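Dihydroxyacetone kinase (Citrobacter freundii, PDB 1UN8) catalyses the ATP-dependent phosphorylation of dihydroxyacetone to dihydroxyacetone phosphate, a step of glycerol fermentation, and works as a homodimer. Local coordinates at residues Ala52-Gly57 and Gln96-Glu101; Ala76-Asp81 and Asp89-Ala94; Val256-Leu261 and Ala270-Glu275; Arg284-Ile289 and Ile308-Ser313; Ala292-Ala297 and Asn326-Val331. All blocks are in the same frame, centred on the assembly; numbering follows the deposited sequence.

Contact 1. Residues Ala52-Gly57 and Gln96-Glu101; sequences AVISGG and QAVTGE
V98, the last residue of helix 88-98, turns one methyl of its side chain, CG2, to strand 52-59. It lies 3.8 Å from CD1 of I54 and 4.1 Å from CB of A52, two side chains that leave the same face of the strand because they are two residues apart. The first torsion of V98 (chi1 -55°) sets CG1 opposite the carbonyl carbon and puts CG2 in the more hindered place between N and C, from which it faces the strand. I54 turns CG1 to the side of its backbone N (chi1 -76°) and then extends (chi2 170°), sending CD1 obliquely past the valine. A52 needs no more than a methyl, since the chain comes close here: its CA is 5.8 Å from CA of T99, and its CB is 3.7 Å from the carbonyl O of V98. T99, where the chain leaves helical geometry, turns OG1 back to a hydrogen bond with I95 O, within the helix it has just left. Around this patch I54 also packs on I95, while the second subunit reaches Q96. No hydrogen bond crosses between the segments; backbone groups of A52 and I54 bond to G103, L105 and I107, and V53 bonds to T75. The helix end is therefore held to the sheet by dispersion and exclusion of water, with the hydroxyl of T99 satisfied by I95 O.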
# COMPACT_ATOMS: atom_id res chain seq x y z
N ALA A 52 -27.94 3.78 -14.21
CA ALA A 52 -27.15 3.72 -13.00
C ALA A 52 -26.37 2.41 -12.92
O ALA A 52 -26.90 1.34 -13.24
CB ALA A 52 -28.06 3.86 -11.78
N VAL A 53 -25.11 2.49 -12.52
CA VAL A 53 -24.27 1.31 -12.36
C VAL A 53 -23.92 1.19 -10.88
O VAL A 53 -23.02 1.89 -10.38
CB VAL A 53 -22.97 1.43 -13.18
CG1 VAL A 53 -22.13 0.17 -13.05
CG2 VAL A 53 -23.29 1.70 -14.65
N ILE A 54 -24.60 0.31 -10.16
CA ILE A 54 -24.38 0.14 -8.71
C ILE A 54 -23.51 -1.08 -8.42
O ILE A 54 -23.59 -2.10 -9.12
CB ILE A 54 -25.71 -0.04 -7.96
CG1 ILE A 54 -26.43 1.31 -7.82
CG2 ILE A 54 -25.47 -0.66 -6.59
CD1 ILE A 54 -27.85 1.20 -7.31
N SER A 55 -22.68 -0.97 -7.39
CA SER A 55 -21.85 -2.09 -6.98
C SER A 55 -21.72 -2.10 -5.46
O SER A 55 -22.48 -1.44 -4.75
CB SER A 55 -20.47 -2.00 -7.62
OG SER A 55 -19.77 -3.22 -7.49
N GLY A 56 -20.74 -2.86 -4.97
CA GLY A 56 -20.54 -2.94 -3.54
C GLY A 56 -20.22 -4.34 -3.07
O GLY A 56 -19.65 -5.15 -3.82
N GLY A 57 -20.59 -4.63 -1.83
CA GLY A 57 -20.31 -5.92 -1.24
C GLY A 57 -19.63 -5.67 0.10
O GLY A 57 -19.60 -4.54 0.58
N GLN A 96 -33.35 2.62 -5.42
CA GLN A 96 -34.39 3.64 -5.38
C GLN A 96 -33.80 5.05 -5.31
O GLN A 96 -34.40 6.01 -5.80
CB GLN A 96 -35.27 3.45 -4.16
CG GLN A 96 -36.00 2.14 -4.11
CD GLN A 96 -37.32 2.29 -3.39
OE1 GLN A 96 -38.27 2.86 -3.93
NE2 GLN A 96 -37.38 1.80 -2.15
N ALA A 97 -32.64 5.17 -4.70
CA ALA A 97 -32.02 6.47 -4.53
C ALA A 97 -31.36 7.08 -5.75
O ALA A 97 -31.29 8.30 -5.87
CB ALA A 97 -31.02 6.40 -3.41
N VAL A 98 -30.89 6.24 -6.67
CA VAL A 98 -30.18 6.76 -7.84
C VAL A 98 -30.66 6.25 -9.18
O VAL A 98 -30.06 6.56 -10.21
CB VAL A 98 -28.67 6.42 -7.74
CG1 VAL A 98 -28.10 6.95 -6.44
CG2 VAL A 98 -28.45 4.91 -7.82
N THR A 99 -31.72 5.45 -9.17
CA THR A 99 -32.22 4.90 -10.42
C THR A 99 -33.44 5.62 -10.97
O THR A 99 -34.44 5.81 -10.26
CB THR A 99 -32.56 3.40 -10.26
OG1 THR A 99 -31.42 2.71 -9.73
CG2 THR A 99 -32.92 2.77 -11.61
N GLY A 100 -33.34 6.00 -12.24
CA GLY A 100 -34.42 6.67 -12.94
C GLY A 100 -35.04 5.68 -13.92
O GLY A 100 -34.74 4.48 -13.87
N GLU A 101 -35.88 6.17 -14.82
CA GLU A 101 -36.53 5.28 -15.79
C GLU A 101 -35.54 4.47 -16.60
O GLU A 101 -35.86 3.37 -17.05
CB GLU A 101 -37.43 6.09 -16.72
CG GLU A 101 -38.89 6.15 -16.26
CD GLU A 101 -39.70 7.21 -17.00
OE1 GLU A 101 -39.50 8.42 -16.72
OE2 GLU A 101 -40.52 6.83 -17.87

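Contact 2. Residues Ala76-Asp81 and Asp89-Ala94; sequences AAVCGD and DAVLTA
V78 is the centre of this contact, and both of its methyls are used. CG1 sits against CB of A90 at 3.8 Å and continues along the backbone there, 3.9 Å from N of V91, with CG2 of V91 a little farther off at 4.2 Å. The other branch, CG2, meets CB of A94 at 4.1 Å. A90 and A94 lie one helical turn apart, so the forked valine spans the turn, one prong to each alanine. Its torsion arranges this: CG1 is swung opposite the backbone N (chi1 -156°), which spreads the two methyls along the helix. Small alanines suit the helix face, since they let strand 76-80 and helix 88-98 approach until the axes of the segments are 8.7 Å apart, running nearly antiparallel at 166°. That direction is what a beta-alpha-beta crossover demands: strand 76-80 leads into the helix, which returns the chain to parallel strand 104-109 and passes strand 52-59, lying between them in the six-stranded sheet. One shell out, V78 is placed by backbone bonds to S55 and G57 and packs on I54 and P86; A94 rests on I54 too. The helix is secured by its own bonds. D89 O accepts both N and OG1 of T93, the hydroxyl 2.9 Å away and above the carbonyl plane, and A90 N is bonded to S87 OG before it. V91 turns its flank to F118 and A121 of helix 112-127. At the far end of the strand G80 O bonds to OG of S59, one of the substrate-binding residues.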
# COMPACT_ATOMS: atom_id res chain seq x y z
N ALA A 76 -23.00 4.37 -7.54
CA ALA A 76 -23.09 4.23 -6.10
C ALA A 76 -22.46 2.91 -5.70
O ALA A 76 -22.26 2.03 -6.54
CB ALA A 76 -24.54 4.29 -5.65
N ALA A 77 -22.15 2.76 -4.41
CA ALA A 77 -21.56 1.53 -3.90
C ALA A 77 -22.24 1.21 -2.58
O ALA A 77 -22.42 2.08 -1.73
CB ALA A 77 -20.04 1.69 -3.70
N VAL A 78 -22.64 -0.05 -2.40
CA VAL A 78 -23.30 -0.45 -1.17
C VAL A 78 -22.25 -1.19 -0.35
O VAL A 78 -21.79 -2.27 -0.74
CB VAL A 78 -24.50 -1.37 -1.46
CG1 VAL A 78 -25.50 -1.30 -0.32
CG2 VAL A 78 -25.14 -0.99 -2.80
N CYS A 79 -21.88 -0.59 0.78
CA CYS A 79 -20.85 -1.12 1.67
C CYS A 79 -21.34 -1.94 2.86
O CYS A 79 -22.03 -1.41 3.75
CB CYS A 79 -19.98 0.03 2.19
SG CYS A 79 -19.42 1.15 0.88
N GLY A 80 -20.98 -3.22 2.88
CA GLY A 80 -21.37 -4.07 3.98
C GLY A 80 -20.29 -3.93 5.02
O GLY A 80 -19.35 -3.14 4.87
N ASP A 81 -20.40 -4.69 6.10
CA ASP A 81 -19.39 -4.64 7.14
C ASP A 81 -18.15 -5.33 6.56
O ASP A 81 -18.18 -5.83 5.42
CB ASP A 81 -19.90 -5.36 8.39
CG ASP A 81 -19.17 -4.93 9.65
OD1 ASP A 81 -19.76 -5.07 10.74
OD2 ASP A 81 -18.02 -4.46 9.56
N ASP A 89 -32.03 -4.66 2.34
CA ASP A 89 -32.57 -3.33 2.56
C ASP A 89 -31.62 -2.28 2.00
O ASP A 89 -32.02 -1.36 1.26
CB ASP A 89 -32.74 -3.11 4.05
CG ASP A 89 -34.01 -2.38 4.39
OD1 ASP A 89 -34.22 -1.25 3.86
OD2 ASP A 89 -34.80 -2.93 5.19
N ALA A 90 -30.35 -2.41 2.35
CA ALA A 90 -29.35 -1.47 1.90
C ALA A 90 -29.29 -1.39 0.38
O ALA A 90 -29.33 -0.29 -0.18
CB ALA A 90 -27.99 -1.85 2.47
N VAL A 91 -29.20 -2.54 -0.28
CA VAL A 91 -29.09 -2.54 -1.73
C VAL A 91 -30.29 -1.88 -2.37
O VAL A 91 -30.16 -1.07 -3.29
CB VAL A 91 -28.93 -3.98 -2.29
CG1 VAL A 91 -28.83 -3.95 -3.82
CG2 VAL A 91 -27.68 -4.63 -1.71
N LEU A 92 -31.48 -2.21 -1.87
CA LEU A 92 -32.70 -1.63 -2.42
C LEU A 92 -32.63 -0.11 -2.31
O LEU A 92 -32.83 0.61 -3.30
CB LEU A 92 -33.92 -2.16 -1.67
CG LEU A 92 -35.28 -1.70 -2.22
CD1 LEU A 92 -35.35 -1.98 -3.72
CD2 LEU A 92 -36.41 -2.42 -1.47
N THR A 93 -32.34 0.37 -1.10
CA THR A 93 -32.24 1.79 -0.83
C THR A 93 -31.39 2.50 -1.86
O THR A 93 -31.71 3.61 -2.29
CB THR A 93 -31.66 2.03 0.55
OG1 THR A 93 -32.53 1.46 1.53
CG2 THR A 93 -31.49 3.51 0.82
N ALA A 94 -30.28 1.88 -2.26
CA ALA A 94 -29.41 2.49 -3.26
C ALA A 94 -30.08 2.56 -4.63
O ALA A 94 -29.98 3.55 -5.33
CB ALA A 94 -28.11 1.71 -3.36

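Contact 3. Residues Val256-Leu261 and Ala270-Glu275; sequences VMINNL and AIITRE
I258 supplies the strand's whole share of this contact, reaching from strand 254-260 to two neighbouring residues of helix 266-277. The apolar part is a loose meeting of methyls, CG2 of I258 with CG2 of I272 at 4.4 Å. I272 sets out toward the strand, but its longer branch leads away, and the beta-branch methyl is what remains facing the sheet. The second branch of I258 makes a mixed contact: CG1 lies beside the backbone N (chi1 -53°), and CD1 comes to 4.0 Å from OG1 of T273, the two side chains crossing at about a right angle. This is van der Waals contact, for the threonine hydroxyl is bonded to M269 O one turn earlier. A threonine tolerates such a buried place because the helix itself satisfies its polar end, while P291 packs on it from the next strand. Hydrogen bonds keep the helix regular, R274 N to A270 O at 2.9 Å and E275 N to I271 O at 3.0 Å, and E275 OE2 has one with S233 OG. The charged side chains lie away from the strand: R274 NH1 forms a salt bridge with E275 OE1 at 3.5 Å, and its NE another with D15 of the second subunit. R274 thus ties the helix to the second subunit by charge, while I271 and I272 pack on V16 and F5 of that subunit. The helix's place is that in a beta-alpha-beta unit, strand 254-260, helix 266-277 and strand 285-292, with the two strands side by side and parallel.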
# COMPACT_ATOMS: atom_id res chain seq x y z
N VAL A 256 -2.97 -5.36 -18.83
CA VAL A 256 -2.75 -6.12 -17.60
C VAL A 256 -2.74 -5.23 -16.37
O VAL A 256 -2.04 -4.20 -16.33
CB VAL A 256 -1.41 -6.91 -17.67
CG1 VAL A 256 -1.06 -7.51 -16.32
CG2 VAL A 256 -1.51 -8.00 -18.73
N MET A 257 -3.51 -5.63 -15.37
CA MET A 257 -3.58 -4.87 -14.14
C MET A 257 -2.82 -5.57 -13.01
O MET A 257 -3.13 -6.71 -12.65
CB MET A 257 -5.04 -4.67 -13.74
CG MET A 257 -5.22 -4.15 -12.32
SD MET A 257 -6.93 -3.70 -11.95
CE MET A 257 -7.78 -5.23 -12.33
N ILE A 258 -1.82 -4.88 -12.47
CA ILE A 258 -1.02 -5.40 -11.35
C ILE A 258 -1.58 -4.76 -10.08
O ILE A 258 -1.36 -3.59 -9.80
CB ILE A 258 0.47 -5.00 -11.50
CG1 ILE A 258 0.98 -5.43 -12.88
CG2 ILE A 258 1.30 -5.66 -10.42
CD1 ILE A 258 1.65 -4.32 -13.66
N ASN A 259 -2.32 -5.57 -9.33
CA ASN A 259 -2.99 -5.16 -8.11
C ASN A 259 -2.30 -5.62 -6.82
O ASN A 259 -1.94 -6.79 -6.67
CB ASN A 259 -4.43 -5.69 -8.14
CG ASN A 259 -5.21 -5.36 -6.88
OD1 ASN A 259 -5.42 -4.20 -6.54
ND2 ASN A 259 -5.66 -6.41 -6.17
N ASN A 260 -2.15 -4.69 -5.89
CA ASN A 260 -1.52 -4.99 -4.61
C ASN A 260 -2.64 -5.34 -3.64
O ASN A 260 -3.49 -4.49 -3.36
CB ASN A 260 -0.76 -3.78 -4.10
CG ASN A 260 0.06 -4.10 -2.86
OD1 ASN A 260 -0.33 -4.94 -2.04
ND2 ASN A 260 1.19 -3.42 -2.70
N LEU A 261 -2.66 -6.57 -3.12
CA LEU A 261 -3.72 -6.96 -2.20
C LEU A 261 -3.70 -6.16 -0.89
O LEU A 261 -4.65 -6.24 -0.09
CB LEU A 261 -3.68 -8.46 -1.92
CG LEU A 261 -4.46 -9.40 -2.86
CD1 LEU A 261 -5.33 -8.63 -3.82
CD2 LEU A 261 -3.49 -10.28 -3.60
N ALA A 270 7.32 -3.29 -7.61
CA ALA A 270 8.11 -2.87 -8.76
C ALA A 270 8.81 -4.08 -9.36
O ALA A 270 8.82 -4.28 -10.57
CB ALA A 270 9.14 -1.82 -8.35
N ILE A 271 9.40 -4.90 -8.49
CA ILE A 271 10.07 -6.11 -8.94
C ILE A 271 9.06 -6.98 -9.68
O ILE A 271 9.35 -7.52 -10.74
CB ILE A 271 10.65 -6.89 -7.76
CG1 ILE A 271 11.68 -6.04 -7.03
CG2 ILE A 271 11.29 -8.19 -8.25
CD1 ILE A 271 12.19 -6.65 -5.73
N ILE A 272 7.86 -7.10 -9.11
CA ILE A 272 6.83 -7.91 -9.73
C ILE A 272 6.52 -7.36 -11.13
O ILE A 272 6.37 -8.10 -12.11
CB ILE A 272 5.52 -7.91 -8.89
CG1 ILE A 272 5.76 -8.57 -7.52
CG2 ILE A 272 4.42 -8.64 -9.64
CD1 ILE A 272 6.79 -9.67 -7.56
N THR A 273 6.44 -6.04 -11.22
CA THR A 273 6.15 -5.39 -12.48
C THR A 273 7.25 -5.73 -13.48
O THR A 273 6.98 -5.96 -14.66
CB THR A 273 6.06 -3.87 -12.30
OG1 THR A 273 4.95 -3.57 -11.44
CG2 THR A 273 5.85 -3.20 -13.65
N ARG A 274 8.49 -5.78 -13.02
CA ARG A 274 9.58 -6.11 -13.91
C ARG A 274 9.48 -7.55 -14.42
O ARG A 274 9.75 -7.82 -15.59
CB ARG A 274 10.93 -5.94 -13.21
CG ARG A 274 12.11 -6.38 -14.06
CD ARG A 274 13.38 -6.43 -13.24
NE ARG A 274 14.50 -6.99 -13.97
CZ ARG A 274 14.53 -8.23 -14.46
NH1 ARG A 274 13.48 -9.04 -14.31
NH2 ARG A 274 15.60 -8.67 -15.11
N GLU A 275 9.11 -8.47 -13.53
CA GLU A 275 8.97 -9.87 -13.89
C GLU A 275 7.91 -10.02 -14.98
O GLU A 275 8.13 -10.71 -15.98
CB GLU A 275 8.57 -10.70 -12.65
CG GLU A 275 9.51 -10.54 -11.46
CD GLU A 275 10.89 -11.13 -11.70
OE1 GLU A 275 11.28 -11.30 -12.88
OE2 GLU A 275 11.59 -11.42 -10.71

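Contact 4. Residues Arg284-Ile289 and Ile308-Ser313; sequences RIDWLI and IVLEES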
# COMPACT_ATOMS: atom_id res chain seq x y z
N ARG A 284 2.45 -9.16 -25.81
CA ARG A 284 1.05 -8.90 -26.13
C ARG A 284 0.46 -7.79 -25.28
O ARG A 284 -0.71 -7.48 -25.41
CB ARG A 284 0.23 -10.17 -25.93
CG ARG A 284 0.73 -11.34 -26.76
CD ARG A 284 -0.02 -12.62 -26.44
NE ARG A 284 -1.46 -12.46 -26.58
CZ ARG A 284 -2.35 -13.38 -26.23
NH1 ARG A 284 -1.94 -14.53 -25.72
NH2 ARG A 284 -3.65 -13.15 -26.37
N ILE A 285 1.28 -7.20 -24.42
CA ILE A 285 0.84 -6.13 -23.53
C ILE A 285 0.91 -4.75 -24.17
O ILE A 285 1.97 -4.35 -24.66
CB ILE A 285 1.69 -6.05 -22.25
CG1 ILE A 285 1.90 -7.45 -21.66
CG2 ILE A 285 1.01 -5.14 -21.24
CD1 ILE A 285 1.13 -7.75 -20.46
N ASP A 286 -0.19 -4.01 -24.15
CA ASP A 286 -0.20 -2.66 -24.72
C ASP A 286 -0.46 -1.67 -23.61
O ASP A 286 -0.27 -0.46 -23.79
CB ASP A 286 -1.27 -2.50 -25.81
CG ASP A 286 -0.93 -3.27 -27.08
OD1 ASP A 286 0.27 -3.38 -27.40
OD2 ASP A 286 -1.87 -3.76 -27.76
N TRP A 287 -0.92 -2.17 -22.47
CA TRP A 287 -1.18 -1.30 -21.34
C TRP A 287 -0.99 -1.98 -19.98
O TRP A 287 -1.25 -3.17 -19.82
CB TRP A 287 -2.61 -0.74 -21.40
CG TRP A 287 -2.97 -0.04 -22.68
CD1 TRP A 287 -3.61 -0.58 -23.76
CD2 TRP A 287 -2.68 1.32 -23.02
NE1 TRP A 287 -3.75 0.36 -24.74
CE2 TRP A 287 -3.19 1.54 -24.32
CE3 TRP A 287 -2.05 2.38 -22.35
CZ2 TRP A 287 -3.08 2.77 -24.97
CZ3 TRP A 287 -1.94 3.60 -23.00
CH2 TRP A 287 -2.45 3.79 -24.29
N LEU A 288 -0.51 -1.20 -19.01
CA LEU A 288 -0.35 -1.66 -17.64
C LEU A 288 -1.26 -0.80 -16.77
O LEU A 288 -1.36 0.41 -16.97
CB LEU A 288 1.08 -1.49 -17.14
CG LEU A 288 2.14 -2.49 -17.60
CD1 LEU A 288 3.42 -2.18 -16.86
CD2 LEU A 288 1.70 -3.91 -17.30
N ILE A 289 -1.96 -1.44 -15.85
CA ILE A 289 -2.82 -0.72 -14.92
C ILE A 289 -2.20 -1.08 -13.57
O ILE A 289 -2.31 -2.23 -13.10
CB ILE A 289 -4.29 -1.19 -14.97
CG1 ILE A 289 -4.89 -1.02 -16.38
CG2 ILE A 289 -5.12 -0.36 -14.03
CD1 ILE A 289 -4.36 -2.01 -17.39
N ILE A 308 -7.06 -8.56 -19.49
CA ILE A 308 -8.31 -8.33 -20.20
C ILE A 308 -7.99 -8.25 -21.70
O ILE A 308 -7.06 -7.53 -22.10
CB ILE A 308 -8.99 -7.02 -19.77
CG1 ILE A 308 -10.21 -6.78 -20.65
CG2 ILE A 308 -8.02 -5.84 -19.87
CD1 ILE A 308 -11.49 -6.58 -19.86
N VAL A 309 -8.73 -8.99 -22.51
CA VAL A 309 -8.52 -9.02 -23.95
C VAL A 309 -9.02 -7.74 -24.58
O VAL A 309 -10.15 -7.33 -24.36
CB VAL A 309 -9.25 -10.21 -24.60
CG1 VAL A 309 -9.00 -10.22 -26.11
CG2 VAL A 309 -8.78 -11.52 -23.98
N LEU A 310 -8.17 -7.10 -25.37
CA LEU A 310 -8.55 -5.85 -26.02
C LEU A 310 -9.23 -6.08 -27.37
O LEU A 310 -8.63 -5.90 -28.43
CB LEU A 310 -7.31 -4.97 -26.20
CG LEU A 310 -6.57 -4.63 -24.90
CD1 LEU A 310 -5.33 -3.82 -25.22
CD2 LEU A 310 -7.50 -3.86 -23.98
N GLU A 311 -10.49 -6.50 -27.32
CA GLU A 311 -11.26 -6.72 -28.53
C GLU A 311 -12.40 -5.71 -28.52
O GLU A 311 -12.90 -5.32 -27.46
CB GLU A 311 -11.86 -8.14 -28.56
CG GLU A 311 -10.86 -9.31 -28.73
CD GLU A 311 -10.16 -9.33 -30.08
OE1 GLU A 311 -10.83 -9.12 -31.11
OE2 GLU A 311 -8.93 -9.58 -30.12
N GLU A 312 -12.80 -5.27 -29.71
CA GLU A 312 -13.91 -4.34 -29.85
C GLU A 312 -13.75 -3.05 -29.05
O GLU A 312 -12.69 -2.41 -29.05
CB GLU A 312 -15.21 -5.03 -29.43
CG GLU A 312 -15.45 -6.42 -30.06
CD GLU A 312 -15.69 -6.38 -31.56
OE1 GLU A 312 -16.63 -5.67 -32.01
OE2 GLU A 312 -14.94 -7.06 -32.31
N SER A 313 -14.82 -2.70 -28.35
CA SER A 313 -14.89 -1.49 -27.56
C SER A 313 -14.10 -1.50 -26.25
O SER A 313 -13.94 -0.46 -25.62
CB SER A 313 -16.36 -1.18 -27.26
OG SER A 313 -17.09 -1.00 -28.45
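W287 and L310 touch across an intervening strand: 254-260 lies between 285-292 and 301-309 in the sheet, and the nearest CA atoms, those of D286 and L310, are still 9.0 Å apart. Long side chains bridge the gap. The leucine approaches the indole at its edge, near the ring plane, with CD1 of L310 3.9 Å from CD1 of W287, and the two side chains cross at about a right angle. L310 reaches that point by a stretched branch, CG beside its backbone N and the chain then extended (chi2 177°). A branched leucine can thus put one methyl at the indole edge, while tryptophan combines an apolar CD1 with an N-H that reaches E315. A second touch is looser, OD2 of D286 being 4.3 Å from CD1 of L310. Both D286 and W287 point toward the other segment, although successive residues of a regular strand alternate. The irregularity falls at D286, whose psi of -14° is far from extended. On the other side L310 is the centre of an inverse gamma turn, with a weak bond of 3.1 Å from E311 N to V309 O. The setting is one end of the second mixed sheet, where 285-292 is the outermost strand within the chain; it pairs with 254-260 through backbone bonds of D286 to L254 and of W287 and I289 to V256. Polar ends are drawn to other partners: OD2 of D286 forms a salt bridge with R253, and NE1 of W287 is bonded to OE1 of E315. E315 belongs to helix 314-319, and L310 packs on it too.

Contact 5. Residues Ala292-Ala297 and Asn326-Val331; sequences ASLVTA and NWPTPV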
# COMPACT_ATOMS: atom_id res chain seq x y z
N ALA A 292 -0.65 -0.94 -8.17
CA ALA A 292 -1.39 -0.08 -7.27
C ALA A 292 -2.35 -0.92 -6.43
O ALA A 292 -2.70 -2.05 -6.80
CB ALA A 292 -2.18 0.96 -8.06
N SER A 293 -2.77 -0.38 -5.29
CA SER A 293 -3.71 -1.07 -4.43
C SER A 293 -5.08 -0.67 -4.95
O SER A 293 -5.55 0.42 -4.66
CB SER A 293 -3.54 -0.61 -2.98
OG SER A 293 -2.25 -0.95 -2.48
N LEU A 294 -5.71 -1.55 -5.73
CA LEU A 294 -7.01 -1.27 -6.34
C LEU A 294 -8.17 -2.05 -5.73
O LEU A 294 -9.22 -1.47 -5.42
CB LEU A 294 -6.91 -1.52 -7.84
CG LEU A 294 -5.84 -0.64 -8.48
CD1 LEU A 294 -5.62 -1.04 -9.92
CD2 LEU A 294 -6.28 0.81 -8.38
N VAL A 295 -8.01 -3.36 -5.58
CA VAL A 295 -9.03 -4.20 -4.97
C VAL A 295 -8.23 -5.00 -3.95
O VAL A 295 -7.53 -5.96 -4.30
CB VAL A 295 -9.69 -5.16 -6.00
CG1 VAL A 295 -10.68 -6.06 -5.31
CG2 VAL A 295 -10.39 -4.36 -7.09
N THR A 296 -8.31 -4.59 -2.69
CA THR A 296 -7.53 -5.22 -1.64
C THR A 296 -8.24 -6.23 -0.77
O THR A 296 -9.42 -6.49 -0.93
CB THR A 296 -6.94 -4.18 -0.69
OG1 THR A 296 -8.01 -3.50 -0.02
CG2 THR A 296 -6.08 -3.18 -1.46
N ALA A 297 -7.47 -6.79 0.15
CA ALA A 297 -7.92 -7.77 1.14
C ALA A 297 -7.25 -7.27 2.41
O ALA A 297 -6.37 -7.91 2.99
CB ALA A 297 -7.41 -9.17 0.77
N ASN A 326 -9.83 6.69 -7.25
CA ASN A 326 -8.70 5.78 -7.43
C ASN A 326 -8.46 5.11 -8.78
O ASN A 326 -7.57 4.26 -8.88
CB ASN A 326 -8.78 4.70 -6.35
CG ASN A 326 -8.74 5.27 -4.96
OD1 ASN A 326 -7.68 5.47 -4.38
ND2 ASN A 326 -9.91 5.51 -4.39
N TRP A 327 -9.21 5.43 -9.83
CA TRP A 327 -8.93 4.79 -11.10
C TRP A 327 -7.55 5.23 -11.53
O TRP A 327 -7.24 6.42 -11.53
CB TRP A 327 -10.03 5.10 -12.15
CG TRP A 327 -9.64 4.60 -13.49
CD1 TRP A 327 -9.09 5.31 -14.52
CD2 TRP A 327 -9.69 3.24 -13.93
NE1 TRP A 327 -8.79 4.48 -15.57
CE2 TRP A 327 -9.15 3.20 -15.24
CE3 TRP A 327 -10.14 2.04 -13.35
CZ2 TRP A 327 -9.05 2.02 -15.98
CZ3 TRP A 327 -10.04 0.87 -14.08
CH2 TRP A 327 -9.49 0.86 -15.38
N PRO A 328 -6.70 4.26 -11.91
CA PRO A 328 -5.36 4.56 -12.40
C PRO A 328 -5.31 4.63 -13.92
O PRO A 328 -5.82 3.75 -14.61
CB PRO A 328 -4.55 3.40 -11.87
CG PRO A 328 -5.51 2.26 -12.08
CD PRO A 328 -6.85 2.82 -11.64
N THR A 329 -4.68 5.68 -14.45
CA THR A 329 -4.56 5.85 -15.89
C THR A 329 -3.62 4.80 -16.46
O THR A 329 -2.44 4.76 -16.11
CB THR A 329 -4.00 7.24 -16.23
OG1 THR A 329 -4.95 8.24 -15.83
CG2 THR A 329 -3.72 7.37 -17.73
N PRO A 330 -4.13 3.95 -17.36
CA PRO A 330 -3.32 2.90 -17.99
C PRO A 330 -2.07 3.48 -18.66
O PRO A 330 -2.10 4.57 -19.21
CB PRO A 330 -4.28 2.28 -19.00
CG PRO A 330 -5.61 2.46 -18.32
CD PRO A 330 -5.53 3.87 -17.81
N VAL A 331 -0.98 2.73 -18.62
CA VAL A 331 0.27 3.20 -19.21
C VAL A 331 0.96 2.09 -19.99
O VAL A 331 1.02 0.95 -19.56
CB VAL A 331 1.24 3.71 -18.12
CG1 VAL A 331 2.56 4.14 -18.76
CG2 VAL A 331 0.60 4.86 -17.35
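L294 and N326 bring two irregular loops closest, with their CA atoms 7.3 Å apart and no backbone bond between them. The leucine does the reaching. Its CG stands beside the backbone N (chi1 -59°) and the side chain is extended beyond, which presents both methyls to segment 326-331. CD2 lies 3.7 Å from the carbonyl O of N326 and 3.9 Å from CD of P328, while CD1 is 3.9 Å from CG of the same proline. The fork therefore rests on the outer corner of the pyrrolidine ring, a compact apolar surface that matches a branched methyl pair. P328 is itself supported from behind, its CD lying 3.5 Å above one face of the W327 indole, displaced toward the rim; that indole makes a cation-pi contact with K160. Segment 292-297 is held by N259, whose side-chain amide binds L294 N and V295 O. Next along, T296 O accepts a hydrogen bond from ND1 of H61, a substrate-binding residue whose side chain is about 9 Å from that of L294. The contact is loop-on-loop packing near the substrate site of the DhaK domain; segment 292-297 reaches the site's second shell through T296, consistent with a role in placing H61.

Contacts 1, 2 and 3 are buried, contact 5 is partly buried and contact 4 lies at the surface. The first two share helix 88-98 and rest on neighbouring strands of one sheet, 52-59 and 76-80, joined by backbone bonds between S55, G57 and V78. Contacts 3 and 4 belong to the second sheet, linked through V256, I258 and I289, and contact 5 adjoins both by way of N259 and of V331, which bonds to L288. The helix-on-strand contacts use small or beta-branched residues, threonine included, its hydroxyl bonded back to the helix. At the sheet edge and in the loops, a leucine meets an indole edge or a proline ring, and contact 4 spans the longest backbone gap.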